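Local coordinates for protein L-threonine 3-dehydrogenase (PDB 7OL1) that probably oxidises L-threonine at its C3 hydroxyl as a dehydrogenase of the NAD(P)-dependent epimerase/dehydratase family, at residues A[184-189]-A[247-252]; A[254-259]-A[310-315]; A[270-275]-A[319-324]. All coordinates share one frame; numbering follows the deposited sequence.

Contact 1: residues A[184-189]-A[247-252]; sequences DTRGVR and IEAPAD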
ATOM      1  N   ASP A 184      16.007   4.400 -10.500  1.00 49.49           N
ATOM      2  CA  ASP A 184      15.174   5.203 -11.432  1.00 48.25           C
ATOM      3  C   ASP A 184      13.867   4.427 -11.645  1.00 45.28           C
ATOM      4  O   ASP A 184      13.661   3.869 -12.747  1.00 46.88           O
ATOM      5  CB  ASP A 184      15.909   5.667 -12.711  1.00 47.52           C
ATOM      6  CG  ASP A 184      15.052   6.515 -13.658  1.00 56.22           C
ATOM      7  OD1 ASP A 184      14.212   7.302 -13.147  1.00 62.02           O
ATOM      8  OD2 ASP A 184      15.136   6.320 -14.912  1.00 60.55           O
ATOM      9  N   THR A 185      12.945   4.533 -10.682  1.00 44.55           N
ATOM     10  CA  THR A 185      11.546   4.044 -10.822  1.00 44.43           C
ATOM     11  C   THR A 185      10.589   5.144 -11.334  1.00 49.91           C
ATOM     12  O   THR A 185      10.721   6.344 -10.945  1.00 51.13           O
ATOM     13  CB  THR A 185      11.098   3.435  -9.492  1.00 46.99           C
ATOM     14  OG1 THR A 185      10.781   4.467  -8.556  1.00 40.98           O
ATOM     15  CG2 THR A 185      12.171   2.522  -8.937  1.00 46.55           C
ATOM     16  N   ARG A 186       9.631   4.734 -12.162  1.00 43.24           N
ATOM     17  CA  ARG A 186       8.623   5.598 -12.805  1.00 43.10           C
ATOM     18  C   ARG A 186       7.426   4.782 -13.276  1.00 44.59           C
ATOM     19  O   ARG A 186       7.617   3.595 -13.589  1.00 49.75           O
ATOM     20  CB  ARG A 186       9.192   6.245 -14.070  1.00 48.26           C
ATOM     21  CG  ARG A 186      10.418   7.113 -13.824  1.00 47.29           C
ATOM     22  CD  ARG A 186      10.913   7.656 -15.138  1.00 48.03           C
ATOM     23  NE  ARG A 186      12.251   8.207 -14.972  1.00 53.56           N
ATOM     24  CZ  ARG A 186      12.807   9.119 -15.779  1.00 50.47           C
ATOM     25  NH1 ARG A 186      12.170   9.592 -16.847  1.00 50.43           N
ATOM     26  NH2 ARG A 186      14.019   9.545 -15.503  1.00 43.95           N
ATOM     27  N   GLY A 187       6.255   5.407 -13.426  1.00 45.12           N
ATOM     28  CA  GLY A 187       5.083   4.667 -13.918  1.00 45.70           C
ATOM     29  C   GLY A 187       3.905   5.547 -14.238  1.00 47.74           C
ATOM     30  O   GLY A 187       3.919   6.715 -13.906  1.00 53.35           O
ATOM     31  N   VAL A 188       2.875   4.960 -14.823  1.00 48.50           N
ATOM     32  CA  VAL A 188       1.646   5.696 -15.183  1.00 48.40           C
ATOM     33  C   VAL A 188       0.476   4.885 -14.656  1.00 50.05           C
ATOM     34  O   VAL A 188       0.618   3.678 -14.550  1.00 54.97           O
ATOM     35  CB  VAL A 188       1.556   5.909 -16.700  1.00 48.64           C
ATOM     36  CG1 VAL A 188       2.727   6.737 -17.210  1.00 52.35           C
ATOM     37  CG2 VAL A 188       1.443   4.589 -17.439  1.00 51.94           C
ATOM     38  N   ARG A 189      -0.606   5.568 -14.300  1.00 52.25           N
ATOM     39  CA  ARG A 189      -1.918   4.957 -14.022  1.00 51.74           C
ATOM     40  C   ARG A 189      -2.686   4.942 -15.338  1.00 49.10           C
ATOM     41  O   ARG A 189      -3.261   5.956 -15.721  1.00 62.00           O
ATOM     42  CB  ARG A 189      -2.652   5.712 -12.914  1.00 54.93           C
ATOM     43  CG  ARG A 189      -1.794   6.052 -11.703  1.00 57.06           C
ATOM     44  CD  ARG A 189      -2.681   6.491 -10.548  1.00 55.86           C
ATOM     45  NE  ARG A 189      -1.927   6.722  -9.332  1.00 55.12           N
ATOM     46  CZ  ARG A 189      -1.647   7.900  -8.800  1.00 53.47           C
ATOM     47  NH1 ARG A 189      -2.073   9.028  -9.355  1.00 59.02           N
ATOM     48  NH2 ARG A 189      -0.960   7.934  -7.672  1.00 48.61           N
ATOM     49  N   ILE A 247       9.699   7.009 -19.770  1.00 56.97           N
ATOM     50  CA  ILE A 247      10.949   6.265 -19.390  1.00 61.26           C
ATOM     51  C   ILE A 247      12.174   7.168 -19.634  1.00 60.16           C
ATOM     52  O   ILE A 247      13.104   7.181 -18.750  1.00 53.80           O
ATOM     53  CB  ILE A 247      11.077   4.881 -20.073  1.00 55.86           C
ATOM     54  CG1 ILE A 247      10.280   3.811 -19.318  1.00 56.08           C
ATOM     55  CG2 ILE A 247      12.540   4.477 -20.160  1.00 58.81           C
ATOM     56  CD1 ILE A 247       9.824   2.631 -20.144  1.00 56.16           C
ATOM     57  N   GLU A 248      12.130   7.909 -20.755  1.00 65.81           N
ATOM     58  CA  GLU A 248      13.264   8.658 -21.364  1.00 74.16           C
ATOM     59  C   GLU A 248      13.242  10.139 -20.977  1.00 68.16           C
ATOM     60  O   GLU A 248      14.214  10.830 -21.303  1.00 72.50           O
ATOM     61  CB  GLU A 248      13.220   8.517 -22.886  1.00 76.79           C
ATOM     62  CG  GLU A 248      13.324   7.068 -23.321  1.00 83.71           C
ATOM     63  CD  GLU A 248      13.911   6.837 -24.698  1.00 85.75           C
ATOM     64  OE1 GLU A 248      13.313   7.337 -25.680  1.00 81.50           O
ATOM     65  OE2 GLU A 248      14.947   6.139 -24.783  1.00 84.17           O
ATOM     66  N   ALA A 249      12.191  10.609 -20.309  1.00 59.85           N
ATOM     67  CA  ALA A 249      12.062  12.014 -19.886  1.00 61.00           C
ATOM     68  C   ALA A 249      13.257  12.431 -19.029  1.00 61.97           C
ATOM     69  O   ALA A 249      13.854  11.621 -18.335  1.00 62.58           O
ATOM     70  CB  ALA A 249      10.768  12.213 -19.148  1.00 61.71           C
ATOM     71  N   PRO A 250      13.629  13.732 -19.028  1.00 69.01           N
ATOM     72  CA  PRO A 250      14.698  14.213 -18.161  1.00 65.71           C
ATOM     73  C   PRO A 250      14.295  14.006 -16.695  1.00 62.58           C
ATOM     74  O   PRO A 250      13.223  14.429 -16.322  1.00 66.39           O
ATOM     75  CB  PRO A 250      14.826  15.707 -18.528  1.00 65.91           C
ATOM     76  CG  PRO A 250      14.140  15.833 -19.874  1.00 62.74           C
ATOM     77  CD  PRO A 250      13.022  14.816 -19.824  1.00 68.18           C
ATOM     78  N   ALA A 251      15.168  13.369 -15.920  1.00 64.61           N
ATOM     79  CA  ALA A 251      15.001  13.057 -14.479  1.00 67.75           C
ATOM     80  C   ALA A 251      14.534  14.272 -13.677  1.00 68.12           C
ATOM     81  O   ALA A 251      13.587  14.116 -12.906  1.00 71.93           O
ATOM     82  CB  ALA A 251      16.309  12.554 -13.911  1.00 64.60           C
ATOM     83  N   ASP A 252      15.213  15.409 -13.866  1.00 78.26           N
ATOM     84  CA  ASP A 252      15.247  16.611 -12.982  1.00 79.32           C
ATOM     85  C   ASP A 252      13.878  17.310 -12.884  1.00 68.83           C
ATOM     86  O   ASP A 252      13.671  17.987 -11.887  1.00 66.66           O
ATOM     87  CB  ASP A 252      16.344  17.600 -13.423  1.00 92.55           C
ATOM     88  CG  ASP A 252      16.355  17.998 -14.904  1.00104.69           C
ATOM     89  OD1 ASP A 252      16.054  17.137 -15.764  1.00133.71           O
ATOM     90  OD2 ASP A 252      16.703  19.158 -15.201  1.00 85.96           O
TER

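Contact 2: residues A[254-259]-A[310-315]; sequences LIHRNA and VKEWNF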
ATOM      1  N   LEU A 254      10.967  15.751 -12.662  1.00 65.23           N
ATOM      2  CA  LEU A 254      10.015  14.736 -12.119  1.00 66.08           C
ATOM      3  C   LEU A 254       9.758  15.042 -10.646  1.00 60.20           C
ATOM      4  O   LEU A 254      10.693  14.948  -9.859  1.00 55.62           O
ATOM      5  CB  LEU A 254      10.592  13.330 -12.294  1.00 57.83           C
ATOM      6  CG  LEU A 254      10.624  12.820 -13.729  1.00 61.22           C
ATOM      7  CD1 LEU A 254      11.262  11.443 -13.799  1.00 62.10           C
ATOM      8  CD2 LEU A 254       9.228  12.794 -14.342  1.00 61.29           C
ATOM      9  N   ILE A 255       8.555  15.454 -10.290  1.00 52.00           N
ATOM     10  CA  ILE A 255       8.247  15.705  -8.861  1.00 63.02           C
ATOM     11  C   ILE A 255       7.631  14.424  -8.302  1.00 56.86           C
ATOM     12  O   ILE A 255       8.059  13.991  -7.223  1.00 55.48           O
ATOM     13  CB  ILE A 255       7.347  16.947  -8.700  1.00 72.35           C
ATOM     14  CG1 ILE A 255       8.145  18.227  -8.989  1.00 73.37           C
ATOM     15  CG2 ILE A 255       6.696  16.965  -7.316  1.00 67.68           C
ATOM     16  CD1 ILE A 255       7.476  19.174  -9.969  1.00 80.92           C
ATOM     17  N   HIS A 256       6.643  13.903  -9.018  1.00 56.13           N
ATOM     18  CA  HIS A 256       6.060  12.544  -8.890  1.00 60.99           C
ATOM     19  C   HIS A 256       6.836  11.520  -9.740  1.00 60.94           C
ATOM     20  O   HIS A 256       7.578  11.900 -10.670  1.00 54.93           O
ATOM     21  CB  HIS A 256       4.595  12.593  -9.324  1.00 67.00           C
ATOM     22  CG  HIS A 256       3.817  13.674  -8.654  1.00 70.44           C
ATOM     23  ND1 HIS A 256       3.721  14.934  -9.178  1.00 65.58           N
ATOM     24  CD2 HIS A 256       3.133  13.690  -7.492  1.00 75.16           C
ATOM     25  CE1 HIS A 256       2.984  15.674  -8.384  1.00 71.61           C
ATOM     26  NE2 HIS A 256       2.621  14.940  -7.339  1.00 69.63           N
ATOM     27  N   ARG A 257       6.668  10.241  -9.426  1.00 56.20           N
ATOM     28  CA  ARG A 257       7.363   9.137 -10.133  1.00 49.80           C
ATOM     29  C   ARG A 257       6.377   7.977 -10.273  1.00 51.85           C
ATOM     30  O   ARG A 257       6.055   7.616 -11.435  1.00 47.15           O
ATOM     31  CB  ARG A 257       8.663   8.787  -9.406  1.00 50.58           C
ATOM     32  CG  ARG A 257       9.879   9.567  -9.897  1.00 53.36           C
ATOM     33  CD  ARG A 257      11.184   9.314  -9.144  1.00 53.25           C
ATOM     34  NE  ARG A 257      12.177   8.919 -10.136  1.00 59.41           N
ATOM     35  CZ  ARG A 257      13.161   9.684 -10.530  1.00 64.71           C
ATOM     36  NH1 ARG A 257      13.322  10.873  -9.983  1.00 88.63           N
ATOM     37  NH2 ARG A 257      14.000   9.268 -11.448  1.00 75.73           N
ATOM     38  N   ASN A 258       5.861   7.431  -9.163  1.00 50.35           N
ATOM     39  CA  ASN A 258       5.024   6.205  -9.236  1.00 50.60           C
ATOM     40  C   ASN A 258       3.694   6.504  -8.573  1.00 47.09           C
ATOM     41  O   ASN A 258       3.650   6.561  -7.346  1.00 46.50           O
ATOM     42  CB  ASN A 258       5.739   4.994  -8.605  1.00 56.78           C
ATOM     43  CG  ASN A 258       7.032   4.604  -9.304  1.00 57.22           C
ATOM     44  OD1 ASN A 258       6.991   3.899 -10.325  1.00 62.99           O
ATOM     45  ND2 ASN A 258       8.169   5.040  -8.757  1.00 47.07           N
ATOM     46  N   ALA A 259       2.628   6.731  -9.349  1.00 49.13           N
ATOM     47  CA  ALA A 259       2.619   6.802 -10.802  1.00 55.53           C
ATOM     48  C   ALA A 259       1.710   7.945 -11.277  1.00 54.40           C
ATOM     49  O   ALA A 259       0.724   8.279 -10.585  1.00 49.24           O
ATOM     50  CB  ALA A 259       2.095   5.506 -11.375  1.00 59.17           C
ATOM     51  N   VAL A 310       1.674  16.262 -17.720  1.00 62.50           N
ATOM     52  CA  VAL A 310       1.936  17.330 -18.733  1.00 58.03           C
ATOM     53  C   VAL A 310       3.040  18.252 -18.223  1.00 52.19           C
ATOM     54  O   VAL A 310       3.994  18.500 -18.965  1.00 51.21           O
ATOM     55  CB  VAL A 310       0.717  18.168 -19.126  1.00 62.51           C
ATOM     56  CG1 VAL A 310       1.135  19.125 -20.232  1.00 70.01           C
ATOM     57  CG2 VAL A 310      -0.493  17.331 -19.556  1.00 60.69           C
ATOM     58  N   LYS A 311       2.979  18.693 -16.979  1.00 54.12           N
ATOM     59  CA  LYS A 311       3.993  19.672 -16.506  1.00 60.66           C
ATOM     60  C   LYS A 311       5.373  19.009 -16.442  1.00 54.59           C
ATOM     61  O   LYS A 311       6.333  19.690 -16.757  1.00 60.17           O
ATOM     62  CB  LYS A 311       3.566  20.350 -15.194  1.00 69.11           C
ATOM     63  CG  LYS A 311       2.382  21.309 -15.320  1.00 68.26           C
ATOM     64  CD  LYS A 311       2.006  22.017 -14.026  1.00 71.91           C
ATOM     65  CE  LYS A 311       0.504  22.150 -13.875  1.00 82.04           C
ATOM     66  NZ  LYS A 311       0.089  22.353 -12.465  1.00 86.85           N
ATOM     67  N   GLU A 312       5.493  17.731 -16.064  1.00 66.74           N
ATOM     68  CA  GLU A 312       6.789  17.180 -15.564  1.00 57.32           C
ATOM     69  C   GLU A 312       7.573  16.461 -16.677  1.00 55.24           C
ATOM     70  O   GLU A 312       8.812  16.363 -16.565  1.00 59.89           O
ATOM     71  CB  GLU A 312       6.509  16.291 -14.360  1.00 64.57           C
ATOM     72  CG  GLU A 312       5.917  17.032 -13.176  1.00 65.41           C
ATOM     73  CD  GLU A 312       5.639  16.160 -11.962  1.00 68.85           C
ATOM     74  OE1 GLU A 312       6.536  15.346 -11.594  1.00 67.25           O
ATOM     75  OE2 GLU A 312       4.540  16.300 -11.386  1.00 66.63           O
ATOM     76  N   TRP A 313       6.904  15.938 -17.702  1.00 56.25           N
ATOM     77  CA  TRP A 313       7.566  15.148 -18.781  1.00 59.73           C
ATOM     78  C   TRP A 313       6.773  15.268 -20.084  1.00 65.68           C
ATOM     79  O   TRP A 313       7.050  14.500 -21.019  1.00 64.25           O
ATOM     80  CB  TRP A 313       7.767  13.668 -18.368  1.00 59.34           C
ATOM     81  CG  TRP A 313       6.563  12.942 -17.838  1.00 50.53           C
ATOM     82  CD1 TRP A 313       6.126  12.899 -16.534  1.00 56.09           C
ATOM     83  CD2 TRP A 313       5.666  12.096 -18.575  1.00 42.28           C
ATOM     84  NE1 TRP A 313       5.001  12.114 -16.422  1.00 53.27           N
ATOM     85  CE2 TRP A 313       4.699  11.611 -17.666  1.00 44.32           C
ATOM     86  CE3 TRP A 313       5.585  11.690 -19.900  1.00 48.09           C
ATOM     87  CZ2 TRP A 313       3.665  10.766 -18.055  1.00 44.87           C
ATOM     88  CZ3 TRP A 313       4.577  10.820 -20.278  1.00 49.76           C
ATOM     89  CH2 TRP A 313       3.626  10.372 -19.369  1.00 46.77           C
ATOM     90  N   ASN A 314       5.834  16.209 -20.147  1.00 65.47           N
ATOM     91  CA  ASN A 314       5.216  16.643 -21.420  1.00 64.26           C
ATOM     92  C   ASN A 314       4.394  15.485 -21.994  1.00 61.54           C
ATOM     93  O   ASN A 314       4.466  15.211 -23.219  1.00 60.29           O
ATOM     94  CB  ASN A 314       6.281  17.174 -22.381  1.00 67.09           C
ATOM     95  CG  ASN A 314       5.667  17.843 -23.592  1.00 73.40           C
ATOM     96  OD1 ASN A 314       4.488  18.213 -23.594  1.00 77.61           O
ATOM     97  ND2 ASN A 314       6.445  17.958 -24.649  1.00 77.21           N
ATOM     98  N   PHE A 315       3.606  14.834 -21.144  1.00 63.03           N
ATOM     99  CA  PHE A 315       2.584  13.865 -21.609  1.00 61.41           C
ATOM    100  C   PHE A 315       1.815  14.514 -22.769  1.00 59.32           C
ATOM    101  O   PHE A 315       1.298  15.627 -22.640  1.00 73.03           O
ATOM    102  CB  PHE A 315       1.693  13.415 -20.452  1.00 57.01           C
ATOM    103  CG  PHE A 315       0.451  12.679 -20.881  1.00 51.67           C
ATOM    104  CD1 PHE A 315       0.536  11.442 -21.497  1.00 56.02           C
ATOM    105  CD2 PHE A 315      -0.804  13.206 -20.636  1.00 49.54           C
ATOM    106  CE1 PHE A 315      -0.613  10.746 -21.853  1.00 62.34           C
ATOM    107  CE2 PHE A 315      -1.956  12.520 -20.997  1.00 58.05           C
ATOM    108  CZ  PHE A 315      -1.861  11.282 -21.597  1.00 68.57           C
TER

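Contact 3: residues A[270-275]-A[319-324]; sequences EEIADS and YDLDKM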
ATOM      1  N   GLU A 270     -23.004   5.713 -24.753  1.00115.37           N
ATOM      2  CA  GLU A 270     -23.874   6.432 -25.710  1.00120.58           C
ATOM      3  C   GLU A 270     -23.012   7.437 -26.513  1.00107.46           C
ATOM      4  O   GLU A 270     -23.321   7.621 -27.701  1.00109.21           O
ATOM      5  CB  GLU A 270     -25.105   6.900 -24.915  1.00131.40           C
ATOM      6  CG  GLU A 270     -25.371   8.393 -24.938  1.00143.83           C
ATOM      7  CD  GLU A 270     -24.831   9.082 -23.691  1.00148.09           C
ATOM      8  OE1 GLU A 270     -24.908   8.461 -22.586  1.00126.34           O
ATOM      9  OE2 GLU A 270     -24.324  10.219 -23.826  1.00171.89           O
ATOM     10  N   GLU A 271     -21.932   8.005 -25.957  1.00102.93           N
ATOM     11  CA  GLU A 271     -21.065   8.990 -26.678  1.00107.28           C
ATOM     12  C   GLU A 271     -20.226   8.270 -27.752  1.00113.43           C
ATOM     13  O   GLU A 271     -19.929   8.934 -28.770  1.00107.10           O
ATOM     14  CB  GLU A 271     -20.116   9.771 -25.750  1.00109.07           C
ATOM     15  CG  GLU A 271     -20.699  11.012 -25.070  1.00103.73           C
ATOM     16  CD  GLU A 271     -19.987  11.474 -23.790  1.00110.18           C
ATOM     17  OE1 GLU A 271     -20.246  10.893 -22.699  1.00102.99           O
ATOM     18  OE2 GLU A 271     -19.171  12.426 -23.863  1.00103.13           O
ATOM     19  N   ILE A 272     -19.819   7.002 -27.538  1.00123.67           N
ATOM     20  CA  ILE A 272     -19.024   6.215 -28.543  1.00132.03           C
ATOM     21  C   ILE A 272     -19.968   5.930 -29.710  1.00136.87           C
ATOM     22  O   ILE A 272     -19.643   6.331 -30.854  1.00137.04           O
ATOM     23  CB  ILE A 272     -18.409   4.885 -28.034  1.00126.49           C
ATOM     24  CG1 ILE A 272     -18.222   4.815 -26.524  1.00138.07           C
ATOM     25  CG2 ILE A 272     -17.092   4.569 -28.743  1.00121.84           C
ATOM     26  CD1 ILE A 272     -17.507   3.562 -26.095  1.00155.16           C
ATOM     27  N   ALA A 273     -21.091   5.264 -29.410  1.00122.44           N
ATOM     28  CA  ALA A 273     -22.209   5.012 -30.344  1.00114.97           C
ATOM     29  C   ALA A 273     -22.299   6.168 -31.348  1.00120.95           C
ATOM     30  O   ALA A 273     -22.120   5.905 -32.552  1.00133.51           O
ATOM     31  CB  ALA A 273     -23.489   4.845 -29.570  1.00109.06           C
ATOM     32  N   ASP A 274     -22.508   7.400 -30.859  1.00117.00           N
ATOM     33  CA  ASP A 274     -22.688   8.639 -31.674  1.00128.49           C
ATOM     34  C   ASP A 274     -21.463   8.883 -32.569  1.00123.76           C
ATOM     35  O   ASP A 274     -21.649   9.441 -33.677  1.00128.25           O
ATOM     36  CB  ASP A 274     -22.942   9.878 -30.802  1.00135.29           C
ATOM     37  CG  ASP A 274     -24.270   9.885 -30.055  1.00130.94           C
ATOM     38  OD1 ASP A 274     -25.004   8.873 -30.123  1.00118.85           O
ATOM     39  OD2 ASP A 274     -24.564  10.907 -29.405  1.00113.77           O
ATOM     40  N   SER A 275     -20.264   8.520 -32.101  1.00122.33           N
ATOM     41  CA  SER A 275     -19.004   8.575 -32.891  1.00112.00           C
ATOM     42  C   SER A 275     -19.013   7.427 -33.901  1.00106.84           C
ATOM     43  O   SER A 275     -18.599   7.658 -35.053  1.00 95.91           O
ATOM     44  CB  SER A 275     -17.772   8.539 -32.018  1.00103.20           C
ATOM     45  OG  SER A 275     -16.713   9.276 -32.626  1.00 99.61           O
ATOM     46  N   TYR A 319      -5.144  10.782 -30.177  1.00 69.51           N
ATOM     47  CA  TYR A 319      -6.482  10.238 -30.517  1.00 74.13           C
ATOM     48  C   TYR A 319      -7.520  10.748 -29.517  1.00 75.25           C
ATOM     49  O   TYR A 319      -7.362  10.494 -28.326  1.00 91.70           O
ATOM     50  CB  TYR A 319      -6.438   8.708 -30.605  1.00 76.09           C
ATOM     51  CG  TYR A 319      -5.523   8.209 -31.695  1.00 72.52           C
ATOM     52  CD1 TYR A 319      -4.151   8.388 -31.596  1.00 77.73           C
ATOM     53  CD2 TYR A 319      -6.013   7.571 -32.825  1.00 73.01           C
ATOM     54  CE1 TYR A 319      -3.287   7.943 -32.584  1.00 81.49           C
ATOM     55  CE2 TYR A 319      -5.161   7.103 -33.818  1.00 78.22           C
ATOM     56  CZ  TYR A 319      -3.794   7.305 -33.703  1.00 81.68           C
ATOM     57  OH  TYR A 319      -2.925   6.913 -34.677  1.00 76.84           O
ATOM     58  N   ASP A 320      -8.503  11.500 -30.020  1.00 83.87           N
ATOM     59  CA  ASP A 320      -9.812  11.800 -29.375  1.00 87.17           C
ATOM     60  C   ASP A 320     -10.789  10.690 -29.782  1.00 76.93           C
ATOM     61  O   ASP A 320     -10.397   9.848 -30.626  1.00 70.74           O
ATOM     62  CB  ASP A 320     -10.344  13.172 -29.799  1.00 99.33           C
ATOM     63  CG  ASP A 320     -10.349  13.374 -31.309  1.00109.43           C
ATOM     64  OD1 ASP A 320      -9.263  13.677 -31.861  1.00120.21           O
ATOM     65  OD2 ASP A 320     -11.423  13.194 -31.929  1.00 99.06           O
ATOM     66  N   LEU A 321     -12.015  10.698 -29.250  1.00 66.01           N
ATOM     67  CA  LEU A 321     -13.001   9.603 -29.493  1.00 75.06           C
ATOM     68  C   LEU A 321     -13.276   9.450 -30.999  1.00 81.65           C
ATOM     69  O   LEU A 321     -13.526   8.333 -31.459  1.00 81.52           O
ATOM     70  CB  LEU A 321     -14.282   9.878 -28.698  1.00 70.16           C
ATOM     71  CG  LEU A 321     -15.488   9.001 -29.035  1.00 78.48           C
ATOM     72  CD1 LEU A 321     -15.184   7.520 -28.875  1.00 83.87           C
ATOM     73  CD2 LEU A 321     -16.689   9.367 -28.172  1.00 77.92           C
ATOM     74  N   ASP A 322     -13.242  10.535 -31.763  1.00101.92           N
ATOM     75  CA  ASP A 322     -13.494  10.451 -33.222  1.00111.63           C
ATOM     76  C   ASP A 322     -12.311   9.705 -33.828  1.00101.99           C
ATOM     77  O   ASP A 322     -12.529   8.550 -34.234  1.00101.88           O
ATOM     78  CB  ASP A 322     -13.783  11.814 -33.861  1.00122.59           C
ATOM     79  CG  ASP A 322     -15.264  12.002 -34.131  1.00121.74           C
ATOM     80  OD1 ASP A 322     -15.983  12.435 -33.204  1.00113.01           O
ATOM     81  OD2 ASP A 322     -15.697  11.649 -35.247  1.00132.06           O
ATOM     82  N   LYS A 323     -11.119  10.319 -33.805  1.00 94.83           N
ATOM     83  CA  LYS A 323      -9.898   9.805 -34.492  1.00 93.18           C
ATOM     84  C   LYS A 323      -9.792   8.302 -34.228  1.00 93.16           C
ATOM     85  O   LYS A 323      -9.619   7.529 -35.196  1.00 81.25           O
ATOM     86  CB  LYS A 323      -8.622  10.528 -34.047  1.00 86.96           C
ATOM     87  CG  LYS A 323      -7.803  11.109 -35.194  1.00 95.46           C
ATOM     88  CD  LYS A 323      -6.317  10.832 -35.131  1.00100.53           C
ATOM     89  CE  LYS A 323      -5.619  11.021 -36.465  1.00107.59           C
ATOM     90  NZ  LYS A 323      -4.154  10.821 -36.340  1.00106.85           N
ATOM     91  N   MET A 324      -9.966   7.905 -32.968  1.00 90.68           N
ATOM     92  CA  MET A 324      -9.965   6.481 -32.559  1.00 92.73           C
ATOM     93  C   MET A 324     -11.021   5.718 -33.364  1.00 91.89           C
ATOM     94  O   MET A 324     -10.645   4.756 -34.063  1.00103.24           O
ATOM     95  CB  MET A 324     -10.262   6.335 -31.066  1.00 93.18           C
ATOM     96  CG  MET A 324     -10.185   4.907 -30.584  1.00 86.55           C
ATOM     97  SD  MET A 324     -10.101   4.815 -28.796  1.00 82.36           S
ATOM     98  CE  MET A 324     -11.836   4.900 -28.364  1.00 71.87           C
TER

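Contact 1: residues A[184-189]-A[247-252]
Arg186 carries this contact by reaching from its strand to the backbone carbonyls of Ile247 and Ala249. Its CG lies anti to the carbonyl carbon (chi1 -60°), and the chain then runs extended from CG to NE. Leu254 packs on this side chain from the loop that heads for strand 260-261, and the polar contacts begin with the guanidinium group. Arg186 NE donates to Asp184 OD1 at 2.8 Å, in the guanidinium plane and on the syn lone pair of the carboxylate oxygen. Arg186 NH2 leans on the same Asp184 OD1 at 3.3 Å, by a more bent bond of 136°. The salt bridge is therefore side-on, with two nitrogens on one oxygen, and it fixes the rotation of the guanidinium group. Asp184 OD1 also forms a salt bridge with Arg257.

NH1 makes the bond across the contact. Arg186 NH1 donates to Ala249 O at 3.0 Å with an N-H...O angle of 167°. The acceptor is in the guanidinium plane, but NH1 stands above the carbonyl plane of Ala249. NH1 also bonds to Leu246 O. Ile247 O lies over one guanidinium face, 3.2 Å from Arg186 NH1, where the angle is too poor for a hydrogen bond. On the other branch, Arg186 NH2 packs against Ala251 CA at 3.8 Å.

The carbonyls of Leu246, Ile247 and Ala249 gather where helix 236-248 gives way to loop. A positive group there probably suits the negative end of the helix dipole. Strand 184-194 pairs in parallel with strands 132-138, 232-235 and 260-261 in the Rossmann-type sheet. Phe134 of strand 132-138 touches both Val188 and Ile247.

Contact 2: residues A[254-259]-A[310-315]
Glu312 points its carboxylate at the backbone amides of Ile255 and His256 and at the His256 ring. The bond from His256 N to Glu312 OE1 is 3.0 Å long, bent to 145°, and uses the syn lone pair. Ile255 N is a probable second donor to OE1, but that bond is modelled very short and its exact length is doubtful at this resolution. Glu312 OE2 takes a bond from His256 ND1 at 2.7 Å and 159°. It too is met on its syn side, and it lies in the imidazole plane. The ring and carboxylate planes are turned 36° apart. His256 N and His256 ND1 thus hold one carboxylate oxygen each and fix the rotation of the group. An extended Glu312 chain beyond CG brings it there from the helix.

Ile255 adds apolar cover. Its CD1 runs across the glutamate, with Ile255 CD1 4.1 Å from Glu312 CD, while its CG2 lies over one face of the His256 ring. Leu254 CD2 meets Trp313 CD1 at 3.8 Å.

The pairing of His256 with Glu312 is a His-carboxylate hydrogen bond. It ties the C-terminal part of helix 307-313 to the loop that leads from helix 236-248 into strand 260-261 of the Rossmann-type sheet.

Farther out, His256 NE2 bonds to Asp154 OD2, so the ring is held between two carboxylates. The Trp313 indole meets Phe260 edge-to-face and packs on Leu246 of helix 236-248. Asn258 O accepts from Arg158 of the second subunit.

Contact 3: residues A[270-275]-A[319-324]
Leu321 inserts its branched end against Glu271, Ile272 and Ser275, and this is the close-packed part of the contact. Its CG lies anti to the backbone N (chi1 169°), which carries both methyls out to the facing helix. Leu321 CD1 meets Ile272 CG2 at 3.5 Å, with the two side chains crossing at about a right angle. CD2 rests on the backbone of Glu271, near its carbonyl oxygen, and also approaches Glu271 CB. Between the two methyls, Leu321 CG touches Ser275 CB at 3.8 Å. Three carbons of one leucine are thus set against three residues spaced over about one turn of helix 269-277, and the packing is dense because each of them meets a different residue. The backbones also come near each other here: the CA atoms of Ser275 and Asp322 are 5.8 Å apart.

The polar side is looser. Ser275 OG lies 3.3 Å from Asp322 OD1, a weak hydrogen bond at most. Its proton may instead serve another acceptor, and a weak bond also links Ser275 OG to Thr325 OG1. Beyond Asp322, on the exposed side, Asp320 is the N-cap of helix 321-334. Asp320 OD2 accepts weakly from Asp322 N at 3.2 Å. A second weak bond reaches Asp320 OD2 from Lys323 N at 3.4 Å. These bonds cap the first turn of the helix that presents Leu321 and Asp322.

The contact joins the beginning of helix 321-334 to helix 269-277. Phe267, in the loop before helix 269-277, touches both Ile272 and Leu321. Helix 207-217 covers the buried side, with Tyr207, Ala208 and Tyr212 on Ile272 and Tyr212 on Met324.

In the fold
Contacts 1 and 2 are neighbours, with centres 7 Å apart on the same side of the chain's centre. The salt bridge between Arg257 NH2 and Asp184 OD1, 2.6 Å long, joins them. Asn258 ND2 lies 2.7 Å from Thr185 OG1, a probable hydrogen bond. Both contacts lie at strand 184-194 and at the loop that leads to its neighbour, strand 260-261. Contact 3 is remote, its centre 30 Å from that of contact 1 and 27 Å from that of contact 2. Helix 307-313 is the helix before 321-334 in the chain, and segments 310-315 and 319-324 nearly adjoin. The enzyme is an apoenzyme here, so no bound cofactor relates the three sites.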